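Local coordinates for glycerate dehydrogenase/glyoxylate reductase (Thermus thermophilus, PDB 2CUK), which probably reduces glyoxylate and hydroxypyruvate with NAD(P)H, as a dimeric member of the D-isomer specific 2-hydroxyacid dehydrogenase family, at residues A[107-112]-A[226-231]; A[101-106]-A[156-161]; A[150-155]-A[178-183]; A[117-122]-A[135-140]; A[278-283]-A[287-292]. One frame throughout, in Å; residues are numbered along the deposited sequence.

Interaction 1 of 5, residues A[107-112]-A[226-231]; sequences LALLLA and LNTARG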
# COMPACT_ATOMS: atom_id res chain seq x y z
N LEU A 107 -6.52 2.20 -1.99
CA LEU A 107 -5.71 1.13 -2.56
C LEU A 107 -4.66 0.66 -1.56
O LEU A 107 -4.39 -0.53 -1.47
CB LEU A 107 -5.04 1.60 -3.85
CG LEU A 107 -5.77 1.22 -5.14
CD1 LEU A 107 -5.74 -0.29 -5.30
CD2 LEU A 107 -7.20 1.72 -5.12
N ALA A 108 -4.06 1.59 -0.82
CA ALA A 108 -3.04 1.23 0.15
C ALA A 108 -3.62 0.28 1.20
O ALA A 108 -2.95 -0.66 1.64
CB ALA A 108 -2.50 2.49 0.82
N LEU A 109 -4.87 0.53 1.60
CA LEU A 109 -5.54 -0.30 2.60
C LEU A 109 -5.90 -1.67 2.02
O LEU A 109 -5.79 -2.69 2.71
CB LEU A 109 -6.81 0.39 3.11
CG LEU A 109 -6.60 1.58 4.07
CD1 LEU A 109 -7.95 2.25 4.38
CD2 LEU A 109 -5.95 1.08 5.35
N LEU A 110 -6.32 -1.70 0.76
CA LEU A 110 -6.65 -2.97 0.12
C LEU A 110 -5.40 -3.86 0.13
O LEU A 110 -5.45 -5.03 0.52
CB LEU A 110 -7.12 -2.75 -1.32
CG LEU A 110 -7.22 -3.99 -2.22
CD1 LEU A 110 -8.03 -5.08 -1.53
CD2 LEU A 110 -7.85 -3.60 -3.54
N LEU A 111 -4.28 -3.29 -0.30
CA LEU A 111 -3.02 -4.02 -0.35
C LEU A 111 -2.51 -4.35 1.05
O LEU A 111 -1.95 -5.42 1.27
CB LEU A 111 -1.96 -3.21 -1.11
CG LEU A 111 -2.20 -3.08 -2.62
CD1 LEU A 111 -1.28 -2.00 -3.20
CD2 LEU A 111 -1.94 -4.43 -3.28
N ALA A 112 -2.72 -3.43 1.99
CA ALA A 112 -2.28 -3.65 3.36
C ALA A 112 -2.96 -4.89 3.94
O ALA A 112 -2.31 -5.69 4.61
CB ALA A 112 -2.61 -2.44 4.21
N LEU A 226 -13.62 -2.48 2.65
CA LEU A 226 -12.83 -1.26 2.72
C LEU A 226 -13.76 -0.06 2.91
O LEU A 226 -14.82 0.03 2.28
CB LEU A 226 -12.04 -1.06 1.42
CG LEU A 226 -11.04 -2.14 0.99
CD1 LEU A 226 -10.44 -1.77 -0.36
CD2 LEU A 226 -9.95 -2.30 2.04
N ASN A 227 -13.39 0.85 3.80
CA ASN A 227 -14.20 2.05 4.02
C ASN A 227 -13.34 3.27 4.30
O ASN A 227 -12.75 3.40 5.37
CB ASN A 227 -15.19 1.85 5.17
CG ASN A 227 -16.12 3.04 5.35
OD1 ASN A 227 -16.32 3.83 4.42
ND2 ASN A 227 -16.68 3.18 6.55
N THR A 228 -13.25 4.16 3.32
CA THR A 228 -12.49 5.39 3.47
C THR A 228 -13.45 6.58 3.32
O THR A 228 -13.01 7.73 3.20
CB THR A 228 -11.37 5.50 2.41
OG1 THR A 228 -11.95 5.45 1.09
CG2 THR A 228 -10.36 4.36 2.57
N ALA A 229 -14.75 6.29 3.34
CA ALA A 229 -15.79 7.31 3.20
C ALA A 229 -16.28 7.90 4.53
O ALA A 229 -15.75 8.90 5.01
CB ALA A 229 -16.97 6.74 2.41
N ARG A 230 -17.30 7.28 5.12
CA ARG A 230 -17.85 7.76 6.39
C ARG A 230 -17.99 6.59 7.36
O ARG A 230 -18.56 5.55 7.01
CB ARG A 230 -19.21 8.43 6.19
CG ARG A 230 -19.20 9.68 5.31
CD ARG A 230 -18.35 10.78 5.93
NE ARG A 230 -18.87 11.25 7.21
CZ ARG A 230 -19.93 12.04 7.35
NH1 ARG A 230 -20.59 12.46 6.28
NH2 ARG A 230 -20.33 12.42 8.56
N GLY A 231 -17.49 6.76 8.58
CA GLY A 231 -17.56 5.70 9.56
C GLY A 231 -18.94 5.09 9.80
O GLY A 231 -19.07 3.87 9.89

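Interaction 2 of 5, residues A[101-106]-A[156-161]; sequences ATADLT and GQAVAK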
# COMPACT_ATOMS: atom_id res chain seq x y z
N ALA A 101 -5.82 11.46 -3.74
CA ALA A 101 -5.21 11.12 -2.46
C ALA A 101 -6.05 10.07 -1.71
O ALA A 101 -5.51 9.11 -1.16
CB ALA A 101 -5.06 12.38 -1.60
N THR A 102 -7.36 10.27 -1.70
CA THR A 102 -8.26 9.35 -1.02
C THR A 102 -8.27 8.01 -1.74
O THR A 102 -8.33 6.95 -1.10
CB THR A 102 -9.69 9.91 -1.00
OG1 THR A 102 -9.67 11.23 -0.45
CG2 THR A 102 -10.62 9.02 -0.16
N ALA A 103 -8.19 8.05 -3.06
CA ALA A 103 -8.18 6.83 -3.86
C ALA A 103 -6.89 6.08 -3.58
O ALA A 103 -6.88 4.85 -3.50
CB ALA A 103 -8.26 7.17 -5.36
N ASP A 104 -5.80 6.82 -3.42
CA ASP A 104 -4.50 6.21 -3.20
C ASP A 104 -4.50 5.38 -1.91
O ASP A 104 -4.01 4.26 -1.85
CB ASP A 104 -3.45 7.31 -3.10
CG ASP A 104 -3.07 7.78 -4.50
OD1 ASP A 104 -3.47 7.11 -5.46
OD2 ASP A 104 -2.39 8.80 -4.62
N LEU A 105 -5.04 6.01 -0.84
CA LEU A 105 -5.04 5.33 0.45
C LEU A 105 -6.04 4.18 0.48
O LEU A 105 -5.88 3.20 1.20
CB LEU A 105 -5.39 6.35 1.53
CG LEU A 105 -5.35 5.74 2.93
CD1 LEU A 105 -4.05 6.06 3.67
CD2 LEU A 105 -6.49 6.23 3.82
N THR A 106 -7.13 4.34 -0.29
CA THR A 106 -8.05 3.21 -0.42
C THR A 106 -7.29 1.99 -0.93
O THR A 106 -7.38 0.90 -0.39
CB THR A 106 -9.18 3.58 -1.39
OG1 THR A 106 -9.89 4.71 -0.88
CG2 THR A 106 -10.15 2.41 -1.53
N GLY A 156 -14.64 6.88 -6.27
CA GLY A 156 -14.91 5.51 -6.68
C GLY A 156 -14.34 5.21 -8.06
O GLY A 156 -13.81 4.13 -8.30
N GLN A 157 -14.46 6.16 -8.97
CA GLN A 157 -13.94 5.98 -10.32
C GLN A 157 -12.42 5.96 -10.32
O GLN A 157 -11.81 5.22 -11.10
CB GLN A 157 -14.46 7.09 -11.23
CG GLN A 157 -15.97 7.01 -11.49
CD GLN A 157 -16.48 8.15 -12.34
OE1 GLN A 157 -15.99 8.39 -13.44
NE2 GLN A 157 -17.48 8.86 -11.82
N ALA A 158 -11.81 6.76 -9.46
CA ALA A 158 -10.35 6.80 -9.37
C ALA A 158 -9.87 5.47 -8.80
O ALA A 158 -8.83 4.95 -9.20
CB ALA A 158 -9.91 7.95 -8.47
N VAL A 159 -10.63 4.91 -7.86
CA VAL A 159 -10.24 3.64 -7.26
C VAL A 159 -10.33 2.53 -8.31
O VAL A 159 -9.42 1.70 -8.42
CB VAL A 159 -11.15 3.29 -6.04
CG1 VAL A 159 -10.87 1.87 -5.58
CG2 VAL A 159 -10.86 4.28 -4.89
N ALA A 160 -11.41 2.53 -9.08
CA ALA A 160 -11.60 1.53 -10.13
C ALA A 160 -10.46 1.54 -11.13
O ALA A 160 -10.01 0.48 -11.58
CB ALA A 160 -12.93 1.78 -10.84
N LYS A 161 -9.99 2.73 -11.51
CA LYS A 161 -8.90 2.83 -12.47
C LYS A 161 -7.65 2.15 -11.93
O LYS A 161 -6.97 1.41 -12.65
CB LYS A 161 -8.60 4.29 -12.79
CG LYS A 161 -9.59 4.96 -13.75
CD LYS A 161 -9.20 4.74 -15.22
CE LYS A 161 -9.34 3.29 -15.65
NZ LYS A 161 -8.78 3.04 -17.03

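Interaction 3 of 5, residues A[150-155]-A[178-183]; sequences VGMGRI and KPLPYP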
# COMPACT_ATOMS: atom_id res chain seq x y z
N VAL A 150 -19.35 0.58 -3.87
CA VAL A 150 -20.68 1.03 -3.49
C VAL A 150 -20.60 2.55 -3.53
O VAL A 150 -20.11 3.19 -2.59
CB VAL A 150 -21.06 0.58 -2.07
CG1 VAL A 150 -22.44 1.11 -1.70
CG2 VAL A 150 -21.05 -0.93 -1.98
N GLY A 151 -21.06 3.12 -4.64
CA GLY A 151 -21.00 4.56 -4.84
C GLY A 151 -19.92 4.76 -5.89
O GLY A 151 -18.81 4.27 -5.72
N MET A 152 -20.25 5.45 -6.98
CA MET A 152 -19.27 5.66 -8.05
C MET A 152 -19.01 7.10 -8.43
O MET A 152 -19.05 7.45 -9.61
CB MET A 152 -19.67 4.89 -9.31
CG MET A 152 -19.09 3.49 -9.38
SD MET A 152 -17.29 3.48 -9.32
CE MET A 152 -16.89 2.82 -10.91
N GLY A 153 -18.73 7.93 -7.43
CA GLY A 153 -18.43 9.33 -7.71
C GLY A 153 -17.00 9.39 -8.22
O GLY A 153 -16.48 8.39 -8.72
N ARG A 154 -16.35 10.54 -8.10
CA ARG A 154 -14.98 10.69 -8.58
C ARG A 154 -13.99 9.76 -7.86
O ARG A 154 -13.14 9.15 -8.50
CB ARG A 154 -14.52 12.14 -8.44
CG ARG A 154 -15.24 13.10 -9.39
CD ARG A 154 -14.74 14.53 -9.23
NE ARG A 154 -15.49 15.47 -10.07
CZ ARG A 154 -15.45 15.49 -11.40
NH1 ARG A 154 -14.69 14.63 -12.07
NH2 ARG A 154 -16.18 16.37 -12.06
N ILE A 155 -14.11 9.65 -6.54
CA ILE A 155 -13.20 8.78 -5.80
C ILE A 155 -13.39 7.33 -6.22
O ILE A 155 -12.42 6.64 -6.52
CB ILE A 155 -13.42 8.93 -4.27
CG1 ILE A 155 -13.06 10.36 -3.85
CG2 ILE A 155 -12.55 7.92 -3.51
CD1 ILE A 155 -13.30 10.66 -2.39
N LYS A 178 -24.06 4.83 -14.43
CA LYS A 178 -23.22 5.81 -15.10
C LYS A 178 -22.59 5.17 -16.33
O LYS A 178 -22.36 3.97 -16.37
CB LYS A 178 -22.13 6.32 -14.15
CG LYS A 178 -22.67 7.07 -12.94
CD LYS A 178 -21.58 7.85 -12.22
CE LYS A 178 -22.19 8.91 -11.32
NZ LYS A 178 -21.39 10.17 -11.30
N PRO A 179 -22.31 5.98 -17.36
CA PRO A 179 -21.71 5.49 -18.61
C PRO A 179 -20.26 5.04 -18.43
O PRO A 179 -19.34 5.66 -18.96
CB PRO A 179 -21.84 6.69 -19.54
CG PRO A 179 -21.66 7.85 -18.60
CD PRO A 179 -22.52 7.44 -17.42
N LEU A 180 -20.08 3.96 -17.69
CA LEU A 180 -18.75 3.41 -17.43
C LEU A 180 -18.67 1.99 -17.96
O LEU A 180 -19.68 1.30 -18.08
CB LEU A 180 -18.46 3.44 -15.93
CG LEU A 180 -18.44 4.82 -15.26
CD1 LEU A 180 -18.40 4.66 -13.75
CD2 LEU A 180 -17.23 5.61 -15.76
N PRO A 181 -17.46 1.52 -18.29
CA PRO A 181 -17.29 0.16 -18.81
C PRO A 181 -17.27 -0.91 -17.71
O PRO A 181 -16.44 -1.82 -17.73
CB PRO A 181 -15.96 0.25 -19.54
CG PRO A 181 -15.18 1.19 -18.67
CD PRO A 181 -16.20 2.28 -18.38
N TYR A 182 -18.18 -0.78 -16.75
CA TYR A 182 -18.26 -1.74 -15.65
C TYR A 182 -19.70 -2.16 -15.42
O TYR A 182 -20.63 -1.36 -15.59
CB TYR A 182 -17.75 -1.13 -14.33
CG TYR A 182 -16.49 -0.29 -14.44
CD1 TYR A 182 -15.29 -0.84 -14.89
CD2 TYR A 182 -16.50 1.04 -14.05
CE1 TYR A 182 -14.13 -0.07 -14.94
CE2 TYR A 182 -15.35 1.82 -14.11
CZ TYR A 182 -14.17 1.26 -14.55
OH TYR A 182 -13.04 2.04 -14.58
N PRO A 183 -19.92 -3.42 -15.03
CA PRO A 183 -21.27 -3.92 -14.77
C PRO A 183 -21.92 -3.20 -13.59
O PRO A 183 -21.31 -3.05 -12.53
CB PRO A 183 -21.04 -5.40 -14.47
CG PRO A 183 -19.86 -5.73 -15.34
CD PRO A 183 -18.96 -4.54 -15.11

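Interaction 4 of 5, residues A[117-122]-A[135-140]; sequences VVEGAA and ELLLGL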
# COMPACT_ATOMS: atom_id res chain seq x y z
N VAL A 117 0.53 -6.50 4.92
CA VAL A 117 1.69 -5.64 5.06
C VAL A 117 1.88 -5.11 6.49
O VAL A 117 2.99 -5.18 7.03
CB VAL A 117 1.59 -4.46 4.08
CG1 VAL A 117 2.77 -3.51 4.27
CG2 VAL A 117 1.57 -4.99 2.65
N VAL A 118 0.83 -4.59 7.11
CA VAL A 118 0.96 -4.08 8.47
C VAL A 118 1.35 -5.22 9.39
O VAL A 118 2.25 -5.09 10.22
CB VAL A 118 -0.36 -3.44 8.95
CG1 VAL A 118 -0.23 -3.05 10.42
CG2 VAL A 118 -0.68 -2.23 8.11
N GLU A 119 0.67 -6.36 9.22
CA GLU A 119 0.95 -7.55 10.02
C GLU A 119 2.40 -7.99 9.81
O GLU A 119 3.11 -8.30 10.77
CB GLU A 119 0.01 -8.68 9.59
CG GLU A 119 0.04 -9.89 10.51
CD GLU A 119 -0.78 -11.06 9.98
OE1 GLU A 119 -1.72 -10.82 9.18
OE2 GLU A 119 -0.49 -12.21 10.36
N GLY A 120 2.84 -8.01 8.56
CA GLY A 120 4.20 -8.41 8.25
C GLY A 120 5.25 -7.48 8.86
O GLY A 120 6.30 -7.94 9.32
N ALA A 121 4.96 -6.18 8.85
CA ALA A 121 5.88 -5.20 9.41
C ALA A 121 6.04 -5.44 10.91
O ALA A 121 7.14 -5.31 11.45
CB ALA A 121 5.37 -3.79 9.17
N ALA A 122 4.95 -5.80 11.58
CA ALA A 122 5.00 -6.07 13.01
C ALA A 122 5.81 -7.34 13.27
O ALA A 122 6.60 -7.41 14.21
CB ALA A 122 3.59 -6.23 13.56
N GLU A 135 5.35 -20.78 3.09
CA GLU A 135 4.02 -20.57 3.64
C GLU A 135 3.91 -19.41 4.63
O GLU A 135 2.92 -19.28 5.35
CB GLU A 135 3.55 -21.87 4.31
CG GLU A 135 3.59 -23.08 3.37
CD GLU A 135 3.30 -24.40 4.07
OE1 GLU A 135 4.04 -24.76 5.02
OE2 GLU A 135 2.33 -25.08 3.68
N LEU A 136 4.92 -18.54 4.65
CA LEU A 136 4.92 -17.40 5.55
C LEU A 136 4.12 -16.20 5.05
O LEU A 136 4.36 -15.69 3.95
CB LEU A 136 6.36 -16.94 5.82
CG LEU A 136 6.49 -15.63 6.63
CD1 LEU A 136 5.76 -15.77 7.96
CD2 LEU A 136 7.97 -15.32 6.85
N LEU A 137 3.17 -15.76 5.87
CA LEU A 137 2.34 -14.60 5.58
C LEU A 137 1.66 -14.60 4.21
O LEU A 137 1.67 -13.59 3.50
CB LEU A 137 3.18 -13.33 5.75
CG LEU A 137 3.61 -13.07 7.19
CD1 LEU A 137 4.74 -12.05 7.22
CD2 LEU A 137 2.40 -12.58 8.00
N LEU A 138 1.07 -15.73 3.84
CA LEU A 138 0.40 -15.85 2.55
C LEU A 138 -0.84 -14.96 2.53
O LEU A 138 -1.65 -14.97 3.46
CB LEU A 138 -0.00 -17.30 2.29
CG LEU A 138 1.15 -18.30 2.14
CD1 LEU A 138 0.60 -19.71 1.96
CD2 LEU A 138 2.02 -17.90 0.95
N GLY A 139 -0.98 -14.18 1.46
CA GLY A 139 -2.13 -13.30 1.34
C GLY A 139 -2.97 -13.65 0.13
O GLY A 139 -2.91 -14.78 -0.37
N LEU A 140 -3.73 -12.68 -0.35
CA LEU A 140 -4.58 -12.90 -1.52
C LEU A 140 -4.02 -12.26 -2.77
O LEU A 140 -3.74 -11.06 -2.78
CB LEU A 140 -5.98 -12.32 -1.28
CG LEU A 140 -6.82 -12.80 -0.11
CD1 LEU A 140 -8.15 -12.07 -0.13
CD2 LEU A 140 -7.03 -14.30 -0.20

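Interaction 5 of 5, residues A[278-283]-A[287-292]; sequences IGSAGR and ERMAEV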
# COMPACT_ATOMS: atom_id res chain seq x y z
N ILE A 278 -6.83 9.48 7.51
CA ILE A 278 -5.78 10.19 6.81
C ILE A 278 -5.93 10.08 5.30
O ILE A 278 -4.99 10.33 4.55
CB ILE A 278 -4.39 9.66 7.23
CG1 ILE A 278 -4.35 8.14 7.07
CG2 ILE A 278 -4.12 10.06 8.67
CD1 ILE A 278 -3.02 7.51 7.46
N GLY A 279 -7.13 9.70 4.86
CA GLY A 279 -7.38 9.55 3.43
C GLY A 279 -6.88 10.68 2.55
O GLY A 279 -6.32 10.43 1.48
N SER A 280 -7.09 11.93 2.97
CA SER A 280 -6.66 13.08 2.17
C SER A 280 -5.32 13.65 2.63
O SER A 280 -4.92 14.72 2.19
CB SER A 280 -7.70 14.19 2.24
OG SER A 280 -7.78 14.73 3.55
N ALA A 281 -4.62 12.91 3.48
CA ALA A 281 -3.36 13.38 4.04
C ALA A 281 -2.13 13.39 3.14
O ALA A 281 -1.05 12.94 3.54
CB ALA A 281 -3.06 12.62 5.33
N GLY A 282 -2.28 13.90 1.92
CA GLY A 282 -1.15 14.03 1.03
C GLY A 282 -0.74 15.47 1.28
O GLY A 282 -1.62 16.32 1.40
N ARG A 283 0.55 15.76 1.39
CA ARG A 283 0.96 17.13 1.66
C ARG A 283 0.50 18.10 0.58
O ARG A 283 -0.04 19.16 0.88
CB ARG A 283 2.48 17.23 1.84
CG ARG A 283 2.95 18.63 2.25
CD ARG A 283 4.45 18.64 2.54
NE ARG A 283 4.78 17.79 3.68
CZ ARG A 283 4.62 18.15 4.95
NH1 ARG A 283 4.15 19.35 5.25
NH2 ARG A 283 4.93 17.30 5.92
N GLU A 287 -2.20 21.19 0.99
CA GLU A 287 -1.79 22.56 0.68
C GLU A 287 -2.74 23.10 -0.39
O GLU A 287 -3.13 24.27 -0.37
CB GLU A 287 -0.35 22.60 0.17
CG GLU A 287 0.67 22.01 1.15
CD GLU A 287 2.11 22.16 0.67
OE1 GLU A 287 2.35 22.11 -0.55
OE2 GLU A 287 3.01 22.32 1.53
N ARG A 288 -3.11 22.23 -1.33
CA ARG A 288 -4.01 22.60 -2.41
C ARG A 288 -5.39 22.95 -1.83
O ARG A 288 -6.04 23.89 -2.27
CB ARG A 288 -4.12 21.44 -3.41
CG ARG A 288 -5.10 21.67 -4.56
CD ARG A 288 -4.78 22.93 -5.35
NE ARG A 288 -5.76 23.15 -6.41
CZ ARG A 288 -5.95 24.30 -7.03
NH1 ARG A 288 -5.21 25.36 -6.70
NH2 ARG A 288 -6.87 24.41 -7.98
N MET A 289 -5.82 22.19 -0.83
CA MET A 289 -7.10 22.45 -0.19
C MET A 289 -7.09 23.85 0.42
O MET A 289 -8.10 24.55 0.41
CB MET A 289 -7.37 21.41 0.90
CG MET A 289 -7.86 20.07 0.36
SD MET A 289 -8.01 18.78 1.63
CE MET A 289 -9.25 19.52 2.73
N ALA A 290 -5.94 24.25 0.96
CA ALA A 290 -5.79 25.57 1.57
C ALA A 290 -5.90 26.66 0.50
O ALA A 290 -6.56 27.67 0.72
CB ALA A 290 -4.44 25.67 2.29
N GLU A 291 -5.25 26.44 -0.64
CA GLU A 291 -5.29 27.41 -1.74
C GLU A 291 -6.72 27.62 -2.23
O GLU A 291 -7.14 28.75 -2.48
CB GLU A 291 -4.45 26.93 -2.92
CG GLU A 291 -3.02 26.55 -2.60
CD GLU A 291 -2.26 26.10 -3.84
OE1 GLU A 291 -2.81 25.29 -4.63
OE2 GLU A 291 -1.11 26.55 -4.02
N VAL A 292 -7.47 26.53 -2.36
CA VAL A 292 -8.85 26.60 -2.84
C VAL A 292 -9.76 27.30 -1.84
O VAL A 292 -10.62 28.10 -2.23
CB VAL A 292 -9.39 25.18 -3.15
CG1 VAL A 292 -10.86 25.25 -3.54
CG2 VAL A 292 -8.58 24.56 -4.29
O HOH W 1 3.82 21.65 3.90

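Interaction 1 of 5, residues A[107-112]-A[226-231]
Leu226, on strand 224-227 of the parallel nucleotide-binding sheet, packs against helix 99-114 at Leu109 and Leu110. From its CB the side chain runs toward the helix; CB and CG serve as the stalk, and the two methyls do the touching. CG lies anti to the carbonyl carbon (chi1 -59°), which carries the fork to the helix backbone. Leu226 CD1 meets Leu110 CB at 3.6 Å, with Leu110 CA a little farther off. Leu226 CD2 sits over the main chain instead, 3.9 Å from Leu110 N and 4.1 Å from Leu109 C. Both methyls thus lie on the root of Leu110, not on its branched end. Two residues on, Thr228 and Leu109 run antiparallel past each other, with Leu109 CD1 3.7 Å from Thr228 CG2. The methyl of Thr228 serves this apolar patch while its OG1 is hydrogen-bonded to Thr106 OG1. Beyond the patch the chain leaves the strand through an Asx turn: Asn227 OD1 accepts from Ala229 N at 3.1 Å, and Asn227 ND2 gives an almost straight bond to Arg230 O. Leu110 and Leu226 also rest on Val196 of the neighbouring strand. All four touching residues are buried, and the chemistry between segments 107-112 and 226-231 is wholly apolar, resting on shape and dispersion; the Thr228-Thr106 hydroxyl pair adds a directional bond about one turn earlier in helix 99-114.

Interaction 2 of 5, residues A[101-106]-A[156-161]
Val159 is turned with CG1 anti to its backbone N (chi1 171°), which leaves CG2 beside that N and leaning on Ala103 and Thr106. Thr106 has OG1 beside its own N (chi1 -60°), which puts CG2 anti to that N and facing Val159. The contact joins two helices of the Rossmann-type nucleotide-binding domain: helix 99-114, and helix 154-165, which follows strand 146-150 and holds Gly156, probably the last glycine of a GxGxxG motif. The axes of the two short segments approach to 8.6 Å and cross at -48°. Such closeness suits the small residues at the crossing. Ala103 CB meets Ala158 CB at 3.6 Å, methyl to methyl, and the CA atoms of Ala103 and Val159 are 5.1 Å apart. Val159 CG2 is the hub: it is 3.8 Å from Ala103 CA and 3.9 Å from Thr106 CG2, and the side chains of Thr106 and Val159 cross at about a right angle. The interface is apolar and buried. Past the crossing, Val159 also rests on Leu147 and Leu149 of strand 146-150, which ties the helix pair to the sheet. Asp104, off the interface, forms a salt bridge with Arg162 and a hydrogen bond with Gln143 of the second subunit. The hydroxyl of Thr106 has two partners: it is hydrogen-bonded to Thr228 OG1, and within its own helix Thr106 OG1 donates to Thr102 O at 2.7 Å; Thr106 N reaches the same oxygen from the other face of the carbonyl plane.

Interaction 3 of 5, residues A[150-155]-A[178-183]
Met152 sets its terminal methyl against Leu180 and Tyr182 together, and this one carbon carries the apolar part of the contact. Met152 CE is 3.7 Å from Leu180 CD1 and 3.6 Å from Tyr182 CD2. It approaches the tyrosine ring obliquely, the two side chains crossing at about a right angle. The methionine chain bends at both chi2 (-58°) and chi3 (-116°), which curls the methyl toward these partners. Lys178 takes part differently: its aliphatic stem runs past the main chain, with Lys178 CD 3.7 Å from Met152 O. That oxygen accepts a hydrogen bond from Gln157 NE2, one turn into the helix that begins here.

In the next shell, Pro181 CG lies 4.1 Å above one face of the Tyr182 ring, offset toward its rim. Tyr172 of strand 169-173 touches both Met152 and Tyr182, and its hydroxyl is hydrogen-bonded to Lys178 N. The loop itself is kinked at Pro179, the centre of an inverse gamma turn, where Leu180 N bonds to Lys178 O at 2.6 Å.

Gly151 has a positive phi (108°), and Gly153 is the N-cap of helix 154-165. Strand 146-150, this glycine-rich turn and the helix are consistent with the GxGxxG motif of a Rossmann fold, here packed against the loop that follows strand 169-173.

Interaction 4 of 5, residues A[117-122]-A[135-140]
Leu137 stands at a left-handed helical backbone conformation (phi 51°, psi 46°), in an otherwise irregular loop that passes Gly120 of helix 117-125 at a CA-CA distance of 7.0 Å. The contact thus joins a helix to the loop leading from it to strand 146-150, the first strand of the Rossmann-type domain in chain order, and lies far from the centre of the chain, at the boundary with the second subunit. Leu137 carries the loop's share. Its CG lies anti to the carbonyl carbon (chi1 -66°), and the two methyls at its tip part to different partners. Leu137 CD1 rests on bare helix backbone, 3.8 Å from Gly120 CA. The other methyl goes to the preceding residue, where the extended Glu119 chain brings its carboxylate to it, the two side chains crossing obliquely. Charge is dealt with outside the pair: Glu119 OE2 forms a salt bridge with Arg116 NH2, while Arg116 NH1 donates to Leu138 O. The same arginine therefore clamps helix and loop together, and it also touches Leu137. On the dimer side, Leu137 packs on Pro276 of the second subunit, and Leu138 on Arg286 of that subunit. Between the segments themselves the contact is small and purely van der Waals, since the carboxylate meets only a methyl there: Glu119 OE2 lies 3.7 Å from Leu137 CD2.

Interaction 5 of 5, residues A[278-283]-A[287-292]
Arg283 and Glu287 stand one turn apart at the start of helix 283-301, the long helix that follows the last strand of the Rossmann-type sheet. Ahead of it the chain forms a type I beta turn from Ile278 to Ala281, then an inverse gamma turn centred on Ala281, with Gly282 at the N-cap. The main-chain bond is an ordinary helical one: Glu287 N donates to Arg283 O at 3.0 Å.

The charged groups of the pair meet through solvent. Arg283 NH1 and Glu287 OE2 are 4.9 Å apart, too far for a direct bridge, and a water fills the step. It accepts from Arg283 NH1 at 2.7 Å, in the guanidinium plane at its edge, and donates to Glu287 OE2 at 2.6 Å. The guanidinium and carboxylate planes are turned 76° against each other. Nearer the backbone, Arg283 CG comes 3.8 Å from Glu287 OE2; with CG anti to the backbone N (chi1 -175°), the arginine stem passes across the acid at a slant.

Looser contact links the turn to the helix: Ser280 OG approaches Met289 SD at 4.5 Å, while this hydroxyl is hydrogen-bonded to Arg286. Met289 also touches Tyr72 and Val97. The second subunit closes over the turn, with Leu137 of that subunit on Ile278 and Ala281.

A salt bridge within the helix completes the set. Arg288 NH1 meets Glu291 OE1 in the guanidinium plane, and Val292 CG2 lies 3.7 Å above the centre of that group.

Interactions 1 and 2 share helix 99-114, with centres 9 Å apart, and fix it to strand 224-227 and to helix 154-165; along the chain their segments alternate. Interaction 3, 12 Å from interaction 2 between centres, shares helix 154-165 and carries the contacts out to the loop after edge strand 169-173. Interaction 4 is nested within the loop closed by interaction 1 and joins it where helix 117-125 follows helix 99-114. Interaction 5 comes last, its turn packing on Leu105 of interaction 2. All but interaction 3 reach the second subunit. Interactions 4 and 5, 31 Å apart between centres within a chain, meet across the dimer: Leu137 of one subunit packs on Ile278 and Ala281 of the other.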